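Trichosurin (Trichosurus vulpecula, PDB 2RA6) binds 4-ethylphenol inside its lipocalin barrel and probably carries small molecules of this kind in possum milk whey. Local coordinates at residues 26-31 and 108-113; 126-131 and 141-146; 47-52 and 91-96. The protein carries 1 engineered substitution. All coordinates share one frame; numbering follows the deposited sequence.

Interaction 1 of 3, residues 26-31 and 108-113. With ZN (zinc ion), chain K; ETY (4-ethylphenol), chain P.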
loop_
_atom_site.group_PDB
_atom_site.type_symbol
_atom_site.label_atom_id
_atom_site.label_comp_id
_atom_site.label_asym_id
_atom_site.label_seq_id
_atom_site.Cartn_x
_atom_site.Cartn_y
_atom_site.Cartn_z
ATOM N N ARG B 26 0.355 -23.714 0.491
ATOM C CA ARG B 26 1.104 -24.872 0.026
ATOM C C ARG B 26 1.855 -24.617 -1.278
ATOM O O ARG B 26 2.665 -23.698 -1.359
ATOM C CB ARG B 26 0.170 -26.072 -0.137
ATOM C CG ARG B 26 -1.172 -25.747 -0.754
ATOM C CD ARG B 26 -1.980 -27.017 -0.957
ATOM N NE ARG B 26 -3.365 -26.744 -1.323
ATOM C CZ ARG B 26 -4.267 -26.220 -0.498
ATOM N NH1 ARG B 26 -3.934 -25.909 0.749
ATOM N NH2 ARG B 26 -5.508 -26.016 -0.922
ATOM N N HIS B 27 1.567 -25.444 -2.283
ATOM C CA HIS B 27 2.179 -25.406 -3.617
ATOM C C HIS B 27 1.782 -24.195 -4.466
ATOM O O HIS B 27 0.616 -24.041 -4.807
ATOM C CB HIS B 27 1.772 -26.676 -4.372
ATOM C CG HIS B 27 2.600 -26.964 -5.585
ATOM N ND1 HIS B 27 3.790 -27.654 -5.527
ATOM C CD2 HIS B 27 2.390 -26.689 -6.895
ATOM C CE1 HIS B 27 4.277 -27.797 -6.748
ATOM N NE2 HIS B 27 3.444 -27.220 -7.596
ATOM N N TRP B 28 2.752 -23.352 -4.827
ATOM C CA TRP B 28 2.470 -22.177 -5.658
ATOM C C TRP B 28 3.531 -21.957 -6.730
ATOM O O TRP B 28 4.646 -22.464 -6.632
ATOM C CB TRP B 28 2.386 -20.906 -4.809
ATOM C CG TRP B 28 1.230 -20.874 -3.877
ATOM C CD1 TRP B 28 1.257 -21.078 -2.524
ATOM C CD2 TRP B 28 -0.137 -20.631 -4.219
ATOM N NE1 TRP B 28 -0.008 -20.973 -2.004
ATOM C CE2 TRP B 28 -0.885 -20.702 -3.020
ATOM C CE3 TRP B 28 -0.806 -20.360 -5.422
ATOM C CZ2 TRP B 28 -2.273 -20.513 -2.989
ATOM C CZ3 TRP B 28 -2.189 -20.171 -5.388
ATOM C CH2 TRP B 28 -2.906 -20.250 -4.178
ATOM N N HIS B 29 3.155 -21.190 -7.754
ATOM C CA HIS B 29 4.036 -20.818 -8.861
ATOM C C HIS B 29 3.856 -19.330 -9.136
ATOM O O HIS B 29 2.736 -18.815 -9.091
ATOM C CB HIS B 29 3.648 -21.545 -10.151
ATOM C CG HIS B 29 3.951 -23.004 -10.151
ATOM N ND1 HIS B 29 5.090 -23.526 -10.725
ATOM C CD2 HIS B 29 3.263 -24.057 -9.649
ATOM C CE1 HIS B 29 5.092 -24.839 -10.574
ATOM N NE2 HIS B 29 3.996 -25.182 -9.922
ATOM N N THR B 30 4.946 -18.634 -9.441
ATOM C CA THR B 30 4.820 -17.223 -9.783
ATOM C C THR B 30 4.436 -17.205 -11.262
ATOM O O THR B 30 5.121 -17.796 -12.095
ATOM C CB THR B 30 6.142 -16.476 -9.571
ATOM O OG1 THR B 30 6.440 -16.429 -8.170
ATOM C CG2 THR B 30 6.048 -15.052 -10.115
ATOM N N VAL B 31 3.338 -16.526 -11.581
ATOM C CA VAL B 31 2.845 -16.466 -12.951
ATOM C C VAL B 31 3.036 -15.085 -13.576
ATOM O O VAL B 31 3.428 -14.977 -14.737
ATOM C CB VAL B 31 1.361 -16.867 -12.988
ATOM C CG1 VAL B 31 0.836 -16.825 -14.416
ATOM C CG2 VAL B 31 1.206 -18.278 -12.408
ATOM N N GLU B 108 -7.498 -21.135 -6.336
ATOM C CA GLU B 108 -7.033 -21.051 -7.715
ATOM C C GLU B 108 -5.832 -20.121 -7.889
ATOM O O GLU B 108 -4.907 -20.435 -8.637
ATOM C CB GLU B 108 -8.171 -20.590 -8.634
ATOM C CG GLU B 108 -9.237 -21.649 -8.912
ATOM C CD GLU B 108 -10.277 -21.181 -9.922
ATOM O OE1 GLU B 108 -9.897 -20.487 -10.891
ATOM O OE2 GLU B 108 -11.470 -21.518 -9.762
ATOM N N TYR B 109 -5.845 -18.983 -7.203
ATOM C CA TYR B 109 -4.745 -18.031 -7.317
ATOM C C TYR B 109 -4.580 -17.206 -6.055
ATOM O O TYR B 109 -5.458 -17.176 -5.198
ATOM C CB TYR B 109 -4.979 -17.085 -8.504
ATOM C CG TYR B 109 -5.974 -15.961 -8.252
ATOM C CD1 TYR B 109 -5.559 -14.735 -7.720
ATOM C CD2 TYR B 109 -7.326 -16.121 -8.539
ATOM C CE1 TYR B 109 -6.466 -13.700 -7.484
ATOM C CE2 TYR B 109 -8.242 -15.092 -8.305
ATOM C CZ TYR B 109 -7.809 -13.888 -7.777
ATOM O OH TYR B 109 -8.711 -12.871 -7.531
ATOM N N ALA B 110 -3.438 -16.538 -5.957
ATOM C CA ALA B 110 -3.150 -15.666 -4.834
ATOM C C ALA B 110 -2.503 -14.410 -5.394
ATOM O O ALA B 110 -1.635 -14.478 -6.271
ATOM C CB ALA B 110 -2.203 -16.344 -3.854
ATOM N N LYS B 111 -2.948 -13.262 -4.900
ATOM C CA LYS B 111 -2.387 -11.987 -5.317
ATOM C C LYS B 111 -1.732 -11.363 -4.094
ATOM O O LYS B 111 -2.347 -11.255 -3.033
ATOM C CB LYS B 111 -3.495 -11.073 -5.839
ATOM C CG LYS B 111 -3.030 -9.688 -6.246
ATOM C CD LYS B 111 -4.217 -8.840 -6.690
ATOM C CE LYS B 111 -3.798 -7.423 -7.029
ATOM N NZ LYS B 111 -4.976 -6.609 -7.444
ATOM N N PHE B 112 -0.470 -10.986 -4.231
ATOM C CA PHE B 112 0.236 -10.345 -3.136
ATOM C C PHE B 112 0.772 -9.014 -3.618
ATOM O O PHE B 112 1.499 -8.953 -4.610
ATOM C CB PHE B 112 1.399 -11.211 -2.652
ATOM C CG PHE B 112 0.980 -12.345 -1.760
ATOM C CD1 PHE B 112 0.718 -12.129 -0.408
ATOM C CD2 PHE B 112 0.856 -13.628 -2.269
ATOM C CE1 PHE B 112 0.341 -13.180 0.425
ATOM C CE2 PHE B 112 0.479 -14.685 -1.443
ATOM C CZ PHE B 112 0.223 -14.458 -0.096
ATOM N N ILE B 113 0.392 -7.951 -2.923
ATOM C CA ILE B 113 0.866 -6.618 -3.264
ATOM C C ILE B 113 1.874 -6.213 -2.204
ATOM O O ILE B 113 1.578 -6.227 -1.008
ATOM C CB ILE B 113 -0.274 -5.582 -3.280
ATOM C CG1 ILE B 113 -1.366 -6.012 -4.261
ATOM C CG2 ILE B 113 0.283 -4.210 -3.661
ATOM C CD1 ILE B 113 -0.895 -6.167 -5.692
HETATM ZN ZN ZN K . 3.541 -27.091 -9.572
HETATM C C8 ETY P . 4.764 -13.421 -1.856
HETATM C C7 ETY P . 4.161 -13.236 -0.460
HETATM C CG ETY P . 5.014 -13.790 0.648
HETATM C C3 ETY P . 6.149 -13.080 1.122
HETATM C C2 ETY P . 6.949 -13.598 2.162
HETATM C C5 ETY P . 4.701 -15.045 1.249
HETATM C C6 ETY P . 5.498 -15.573 2.291
HETATM C C1 ETY P . 6.621 -14.841 2.741
HETATM O O1 ETY P . 7.394 -15.344 3.752
#

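Interaction 2 of 3, residues 126-131 and 141-146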
loop_
_atom_site.group_PDB
_atom_site.type_symbol
_atom_site.label_atom_id
_atom_site.label_comp_id
_atom_site.label_asym_id
_atom_site.label_seq_id
_atom_site.Cartn_x
_atom_site.Cartn_y
_atom_site.Cartn_z
ATOM N N ALA B 126 3.660 -6.201 -7.476
ATOM C CA ALA B 126 2.485 -7.051 -7.420
ATOM C C ALA B 126 2.861 -8.434 -7.927
ATOM O O ALA B 126 3.550 -8.576 -8.936
ATOM C CB ALA B 126 1.372 -6.455 -8.273
ATOM N N ASN B 127 2.407 -9.453 -7.210
ATOM C CA ASN B 127 2.706 -10.831 -7.563
ATOM C C ASN B 127 1.419 -11.615 -7.772
ATOM O O ASN B 127 0.507 -11.518 -6.961
ATOM C CB ASN B 127 3.485 -11.506 -6.425
ATOM C CG ASN B 127 4.845 -10.877 -6.173
ATOM O OD1 ASN B 127 5.877 -11.478 -6.469
ATOM N ND2 ASN B 127 4.852 -9.670 -5.618
ATOM N N LEU B 128 1.347 -12.375 -8.860
ATOM C CA LEU B 128 0.186 -13.222 -9.117
ATOM C C LEU B 128 0.687 -14.664 -9.105
ATOM O O LEU B 128 1.526 -15.053 -9.928
ATOM C CB LEU B 128 -0.446 -12.903 -10.473
ATOM C CG LEU B 128 -1.699 -13.725 -10.812
ATOM C CD1 LEU B 128 -2.837 -13.402 -9.864
ATOM C CD2 LEU B 128 -2.115 -13.436 -12.263
ATOM N N PHE B 129 0.180 -15.448 -8.150
ATOM C CA PHE B 129 0.574 -16.848 -8.013
ATOM C C PHE B 129 -0.535 -17.793 -8.439
ATOM O O PHE B 129 -1.717 -17.519 -8.212
ATOM C CB PHE B 129 0.897 -17.209 -6.562
ATOM C CG PHE B 129 2.016 -16.422 -5.950
ATOM C CD1 PHE B 129 2.979 -15.792 -6.731
ATOM C CD2 PHE B 129 2.137 -16.378 -4.570
ATOM C CE1 PHE B 129 4.051 -15.131 -6.135
ATOM C CE2 PHE B 129 3.198 -15.727 -3.965
ATOM C CZ PHE B 129 4.160 -15.101 -4.752
ATOM N N GLY B 130 -0.135 -18.913 -9.028
ATOM C CA GLY B 130 -1.087 -19.925 -9.452
ATOM C C GLY B 130 -0.712 -21.275 -8.869
ATOM O O GLY B 130 0.421 -21.472 -8.417
ATOM N N ARG B 131 -1.671 -22.201 -8.856
ATOM C CA ARG B 131 -1.420 -23.552 -8.346
ATOM C C ARG B 131 -0.507 -24.311 -9.296
ATOM O O ARG B 131 0.169 -25.268 -8.898
ATOM C CB ARG B 131 -2.733 -24.331 -8.193
ATOM C CG ARG B 131 -3.571 -23.908 -7.008
ATOM C CD ARG B 131 -2.766 -23.979 -5.728
ATOM N NE ARG B 131 -3.607 -23.815 -4.551
ATOM C CZ ARG B 131 -3.148 -23.788 -3.305
ATOM N NH1 ARG B 131 -1.847 -23.912 -3.072
ATOM N NH2 ARG B 131 -3.993 -23.644 -2.290
ATOM N N LYS B 141 -5.707 -11.218 -17.139
ATOM C CA LYS B 141 -6.197 -9.969 -17.720
ATOM C C LYS B 141 -6.635 -8.985 -16.644
ATOM O O LYS B 141 -6.305 -7.798 -16.701
ATOM C CB LYS B 141 -7.373 -10.244 -18.664
ATOM C CG LYS B 141 -7.939 -8.993 -19.326
ATOM C CD LYS B 141 -9.171 -9.319 -20.161
ATOM C CE LYS B 141 -9.722 -8.079 -20.843
ATOM N NZ LYS B 141 -8.747 -7.520 -21.818
ATOM N N ARG B 142 -7.386 -9.478 -15.667
ATOM C CA ARG B 142 -7.872 -8.629 -14.583
ATOM C C ARG B 142 -6.702 -8.086 -13.758
ATOM O O ARG B 142 -6.664 -6.901 -13.429
ATOM C CB ARG B 142 -8.835 -9.425 -13.699
ATOM C CG ARG B 142 -9.485 -8.623 -12.582
ATOM C CD ARG B 142 -10.471 -9.487 -11.801
ATOM N NE ARG B 142 -9.844 -10.711 -11.309
ATOM C CZ ARG B 142 -10.460 -11.633 -10.575
ATOM N NH1 ARG B 142 -11.733 -11.480 -10.237
ATOM N NH2 ARG B 142 -9.801 -12.715 -10.182
ATOM N N PHE B 143 -5.745 -8.954 -13.448
ATOM C CA PHE B 143 -4.572 -8.560 -12.671
ATOM C C PHE B 143 -3.805 -7.468 -13.404
ATOM O O PHE B 143 -3.444 -6.437 -12.826
ATOM C CB PHE B 143 -3.657 -9.771 -12.473
ATOM C CG PHE B 143 -2.358 -9.458 -11.772
ATOM C CD1 PHE B 143 -2.299 -9.353 -10.386
ATOM C CD2 PHE B 143 -1.182 -9.321 -12.502
ATOM C CE1 PHE B 143 -1.078 -9.118 -9.737
ATOM C CE2 PHE B 143 0.038 -9.086 -11.871
ATOM C CZ PHE B 143 0.091 -8.985 -10.489
ATOM N N GLU B 144 -3.554 -7.702 -14.687
ATOM C CA GLU B 144 -2.813 -6.752 -15.510
ATOM C C GLU B 144 -3.536 -5.421 -15.695
ATOM O O GLU B 144 -2.912 -4.361 -15.629
ATOM C CB GLU B 144 -2.488 -7.404 -16.857
ATOM C CG GLU B 144 -1.343 -8.406 -16.732
ATOM C CD GLU B 144 -1.289 -9.417 -17.856
ATOM O OE1 GLU B 144 -1.646 -9.064 -18.999
ATOM O OE2 GLU B 144 -0.868 -10.567 -17.593
ATOM N N GLU B 145 -4.848 -5.468 -15.909
ATOM C CA GLU B 145 -5.616 -4.243 -16.085
ATOM C C GLU B 145 -5.677 -3.456 -14.781
ATOM O O GLU B 145 -5.612 -2.225 -14.792
ATOM C CB GLU B 145 -7.032 -4.558 -16.572
ATOM C CG GLU B 145 -7.064 -5.254 -17.918
ATOM C CD GLU B 145 -8.468 -5.400 -18.463
ATOM O OE1 GLU B 145 -9.372 -5.769 -17.683
ATOM O OE2 GLU B 145 -8.661 -5.156 -19.671
ATOM N N ASP B 146 -5.799 -4.154 -13.657
ATOM C CA ASP B 146 -5.851 -3.460 -12.374
ATOM C C ASP B 146 -4.547 -2.718 -12.140
ATOM O O ASP B 146 -4.536 -1.624 -11.570
ATOM C CB ASP B 146 -6.097 -4.434 -11.223
ATOM C CG ASP B 146 -7.518 -4.945 -11.193
ATOM O OD1 ASP B 146 -8.414 -4.231 -11.694
ATOM O OD2 ASP B 146 -7.742 -6.047 -10.658
#

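Interaction 3 of 3, residues 47-52 and 91-96. With IPA (isopropyl alcohol), chain R.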
loop_
_atom_site.group_PDB
_atom_site.type_symbol
_atom_site.label_atom_id
_atom_site.label_comp_id
_atom_site.label_asym_id
_atom_site.label_seq_id
_atom_site.Cartn_x
_atom_site.Cartn_y
_atom_site.Cartn_z
ATOM N N PHE B 47 13.327 -8.343 -6.596
ATOM C CA PHE B 47 12.008 -8.959 -6.479
ATOM C C PHE B 47 11.701 -9.991 -7.552
ATOM O O PHE B 47 10.553 -10.415 -7.702
ATOM C CB PHE B 47 10.913 -7.894 -6.443
ATOM C CG PHE B 47 10.782 -7.214 -5.112
ATOM C CD1 PHE B 47 11.532 -6.079 -4.818
ATOM C CD2 PHE B 47 9.925 -7.720 -4.140
ATOM C CE1 PHE B 47 11.429 -5.456 -3.575
ATOM C CE2 PHE B 47 9.812 -7.107 -2.893
ATOM C CZ PHE B 47 10.566 -5.971 -2.609
ATOM N N ARG B 48 12.722 -10.396 -8.298
ATOM C CA ARG B 48 12.515 -11.419 -9.309
ATOM C C ARG B 48 12.774 -12.745 -8.611
ATOM O O ARG B 48 13.822 -13.373 -8.783
ATOM C CB ARG B 48 13.462 -11.253 -10.502
ATOM C CG ARG B 48 13.083 -12.155 -11.674
ATOM C CD ARG B 48 13.985 -11.950 -12.881
ATOM N NE ARG B 48 13.641 -12.859 -13.972
ATOM C CZ ARG B 48 12.645 -12.668 -14.832
ATOM N NH1 ARG B 48 11.880 -11.586 -14.746
ATOM N NH2 ARG B 48 12.404 -13.566 -15.780
ATOM N N ASN B 49 11.803 -13.145 -7.798
ATOM C CA ASN B 49 11.884 -14.391 -7.053
ATOM C C ASN B 49 10.678 -15.220 -7.450
ATOM O O ASN B 49 9.595 -14.687 -7.688
ATOM C CB ASN B 49 11.878 -14.114 -5.550
ATOM C CG ASN B 49 12.969 -13.145 -5.138
ATOM O OD1 ASN B 49 14.147 -13.355 -5.438
ATOM N ND2 ASN B 49 12.581 -12.078 -4.448
ATOM N N PHE B 50 10.881 -16.527 -7.526
ATOM C CA PHE B 50 9.834 -17.443 -7.943
ATOM C C PHE B 50 9.373 -18.294 -6.774
ATOM O O PHE B 50 10.122 -19.132 -6.273
ATOM C CB PHE B 50 10.386 -18.317 -9.060
ATOM C CG PHE B 50 11.122 -17.539 -10.109
ATOM C CD1 PHE B 50 10.431 -16.723 -10.993
ATOM C CD2 PHE B 50 12.508 -17.592 -10.185
ATOM C CE1 PHE B 50 11.110 -15.963 -11.947
ATOM C CE2 PHE B 50 13.202 -16.839 -11.132
ATOM C CZ PHE B 50 12.500 -16.024 -12.012
ATOM N N ILE B 51 8.137 -18.078 -6.345
ATOM C CA ILE B 51 7.595 -18.818 -5.214
ATOM C C ILE B 51 7.511 -20.312 -5.513
ATOM O O ILE B 51 7.261 -20.720 -6.647
ATOM C CB ILE B 51 6.192 -18.279 -4.823
ATOM C CG1 ILE B 51 5.725 -18.908 -3.510
ATOM C CG2 ILE B 51 5.179 -18.581 -5.914
ATOM C CD1 ILE B 51 6.518 -18.467 -2.295
ATOM N N GLN B 52 7.758 -21.122 -4.484
ATOM C CA GLN B 52 7.686 -22.575 -4.607
ATOM C C GLN B 52 6.609 -23.069 -3.646
ATOM O O GLN B 52 5.824 -23.959 -3.979
ATOM C CB GLN B 52 9.036 -23.217 -4.258
ATOM C CG GLN B 52 10.231 -22.704 -5.075
ATOM C CD GLN B 52 10.098 -22.965 -6.568
ATOM O OE1 GLN B 52 9.973 -24.111 -7.007
ATOM N NE2 GLN B 52 10.134 -21.899 -7.359
ATOM N N LEU B 91 7.095 -7.594 6.120
ATOM C CA LEU B 91 8.241 -8.366 5.655
ATOM C C LEU B 91 9.523 -7.551 5.587
ATOM O O LEU B 91 9.540 -6.456 5.029
ATOM C CB LEU B 91 7.956 -8.944 4.264
ATOM C CG LEU B 91 9.150 -9.591 3.549
ATOM C CD1 LEU B 91 9.504 -10.908 4.219
ATOM C CD2 LEU B 91 8.817 -9.824 2.087
ATOM N N ASN B 92 10.592 -8.087 6.165
ATOM C CA ASN B 92 11.887 -7.424 6.127
ATOM C C ASN B 92 12.655 -8.020 4.953
ATOM O O ASN B 92 13.121 -9.160 5.019
ATOM C CB ASN B 92 12.655 -7.660 7.435
ATOM C CG ASN B 92 14.078 -7.119 7.388
ATOM O OD1 ASN B 92 14.319 -6.010 6.913
ATOM N ND2 ASN B 92 15.025 -7.901 7.897
ATOM N N TYR B 93 12.755 -7.253 3.872
ATOM C CA TYR B 93 13.454 -7.675 2.662
ATOM C C TYR B 93 13.652 -6.459 1.770
ATOM O O TYR B 93 12.692 -5.747 1.472
ATOM C CB TYR B 93 12.637 -8.726 1.911
ATOM C CG TYR B 93 13.332 -9.233 0.669
ATOM C CD1 TYR B 93 14.420 -10.103 0.762
ATOM C CD2 TYR B 93 12.928 -8.814 -0.599
ATOM C CE1 TYR B 93 15.091 -10.544 -0.379
ATOM C CE2 TYR B 93 13.590 -9.247 -1.743
ATOM C CZ TYR B 93 14.670 -10.112 -1.624
ATOM O OH TYR B 93 15.329 -10.542 -2.747
ATOM N N TYR B 94 14.892 -6.226 1.347
ATOM C CA TYR B 94 15.216 -5.071 0.508
ATOM C C TYR B 94 14.574 -3.846 1.156
ATOM O O TYR B 94 13.946 -3.016 0.488
ATOM C CB TYR B 94 14.659 -5.262 -0.903
ATOM C CG TYR B 94 15.285 -4.343 -1.929
ATOM C CD1 TYR B 94 16.625 -4.483 -2.285
ATOM C CD2 TYR B 94 14.534 -3.350 -2.560
ATOM C CE1 TYR B 94 17.205 -3.663 -3.248
ATOM C CE2 TYR B 94 15.104 -2.521 -3.527
ATOM C CZ TYR B 94 16.440 -2.689 -3.864
ATOM O OH TYR B 94 17.008 -1.896 -4.835
ATOM N N GLY B 95 14.757 -3.742 2.468
ATOM C CA GLY B 95 14.169 -2.660 3.230
ATOM C C GLY B 95 12.997 -3.246 3.996
ATOM O O GLY B 95 13.084 -4.369 4.501
ATOM N N THR B 96 11.905 -2.500 4.098
ATOM C CA THR B 96 10.724 -2.999 4.791
ATOM C C THR B 96 9.570 -3.058 3.798
ATOM O O THR B 96 9.565 -2.333 2.804
ATOM C CB THR B 96 10.330 -2.098 5.990
ATOM O OG1 THR B 96 9.980 -0.790 5.524
ATOM C CG2 THR B 96 11.487 -1.988 6.977
HETATM C C1 IPA R . 10.489 -11.171 -1.975
HETATM C C2 IPA R . 9.467 -11.180 -3.053
HETATM C C3 IPA R . 8.519 -11.963 -2.207
HETATM O O2 IPA R . 9.877 -11.850 -4.263
#

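Interaction 1 of 3, residues 26-31 and 108-113
E108 meets W28 through its backbone: the carbonyl O faces the edge of the indole near the ring plane, 4.2 Å from W28 CZ3, while its CB is directed away. Y109 follows with its CA 3.9 Å from the same CZ3, an oblique approach to the outer corner of the six-membered ring. The phenol of Y109 turns off to the outside of the barrel, where its OH is hydrogen-bonded to S104 OG. A110 then brings its methyl over one face of the indole. The CB lies 4.2 Å from the centroid of the six-membered ring and 17° off the normal, a CH-pi contact displaced toward the rim. R131 presses on the opposite face in a cation-pi interaction, so the indole is clasped between an alkyl group and a guanidinium; the R131 NH1 group is also bonded to H27 O. The pairing of a tryptophan at the start of the first strand with an arginine just after the eighth is a hallmark of lipocalins and closes that end of the barrel. W28 and H29 share the same first torsion (chi1 -67° for W28) but alternate along the chain, so the indole goes inward and the imidazole out to a zinc ion. H27 NE2 and H29 NE2 each bind the zinc at 2.0 Å, leaving two further ligands to come from other parts of the crystal structure. Beyond A110, K111 points outward, its chain lying on F143 of the helix. F112 returns to the interior, and the methylene C7 of bound 4-ethylphenol sits over the centre of its ring, 3.6 Å from F112 CG. The ligand is also hydrogen-bonded to L61 O and G63 N.

Interaction 2 of 3, residues 126-131 and 141-146
The long helix that follows the eighth strand of a lipocalin barrel lies here against the outer wall, and F143 is the side chain by which it meets A126 and L128. The short segments run almost exactly antiparallel, at 177°, with their axes 10.2 Å apart at closest approach. F143 has its CG anti to the backbone N (chi1 176°), which carries the ring off the helix and lays it along the strand. L128 CB lies over one face of that ring: it sits above the centre, 3.8 Å from the centroid and only 6° off the normal, in a well-aligned CH-pi contact. The methyl branches of L128 continue past the ring, and L128 CD2 comes 4.0 Å from F143 CB, so that the leucine runs toward the base of the phenylalanine while the ring runs back along the leucine. At the far end of the phenyl group, A126 CB approaches F143 CZ obliquely at 3.6 Å, and the A126 carbonyl carbon lies at the ring edge, in plane. N127 adds its backbone O, oblique to the ring and 4.0 Å from F143 CE1. Such helix-on-barrel packing marks the lipocalin fold, with one surface of the strand serving the helix and the other the cavity: A126 and L128 project outward, whereas N127 and F129 project inward, F129 touching both W28 and the bound 4-ethylphenol. F143 is seated further by V32 and K111 from the two strands flanking 121-130. On the helix, K141 NZ makes a salt bridge to E145 OE2, one turn on, at 3.2 Å, with only a weak hydrogen bond in it. R142 reaches instead to the loop before strand 109-118, where its NH2 donates to S104 OG.

Interaction 3 of 3, residues 47-52 and 91-96
The face of the F47 ring receives the edge of Y93 in a T-shaped stack, with planes at 88° and centroids 5.7 Å apart. Y93 CD2 lies over this face, 4.2 Å from F47 CZ, which in turn sits at the Y93 edge, near its plane. Y94 touches the F47 ring from another quarter, its CD2 meeting F47 CE1 obliquely at 3.9 Å; C2 of an isopropyl alcohol is oblique to it too. Together these aromatics join two elements at the open end of the lipocalin barrel: the end of the long loop between the first two strands, and the turn between strands 88-92 and 96-102. Y93 has its CG anti to the backbone N (chi1 -178°), which extends the phenol across to the loop, where its OH is hydrogen-bonded to P46 O. N49 comes from the opposite direction, its ND2 3.6 Å from Y93 OH and its amide steeply inclined to the phenol ring. OD1 is paired with T67 OG1, and ND2 also bonds P46 O. The alcohol, probably from the crystallisation liquor, has its C1 3.7 Å from Y93 CE2, while its O2 accepts a nearly straight hydrogen bond from N49 ND2 at 2.7 Å.

In the fold
From the N terminus, residues 26-31 open the first strand and meet 108-113 across interaction 1, which closes the longest of the three loops, taking in most of the barrel strands. Interaction 3 is nested inside it: the chain passes along the first strand, through the long loop to 47-52, and meets 91-96 at the other end of the barrel. Interaction 2 follows in series, a short closure between strand 121-130 and the helix. The backbone pairs A110 with F129 and F112 with N127 join interactions 1 and 2, while T30 OG1 and I51 N join 1 and 3. The sheet links the closed end to the mouth, and interaction 2 adds the helix to its outer wall.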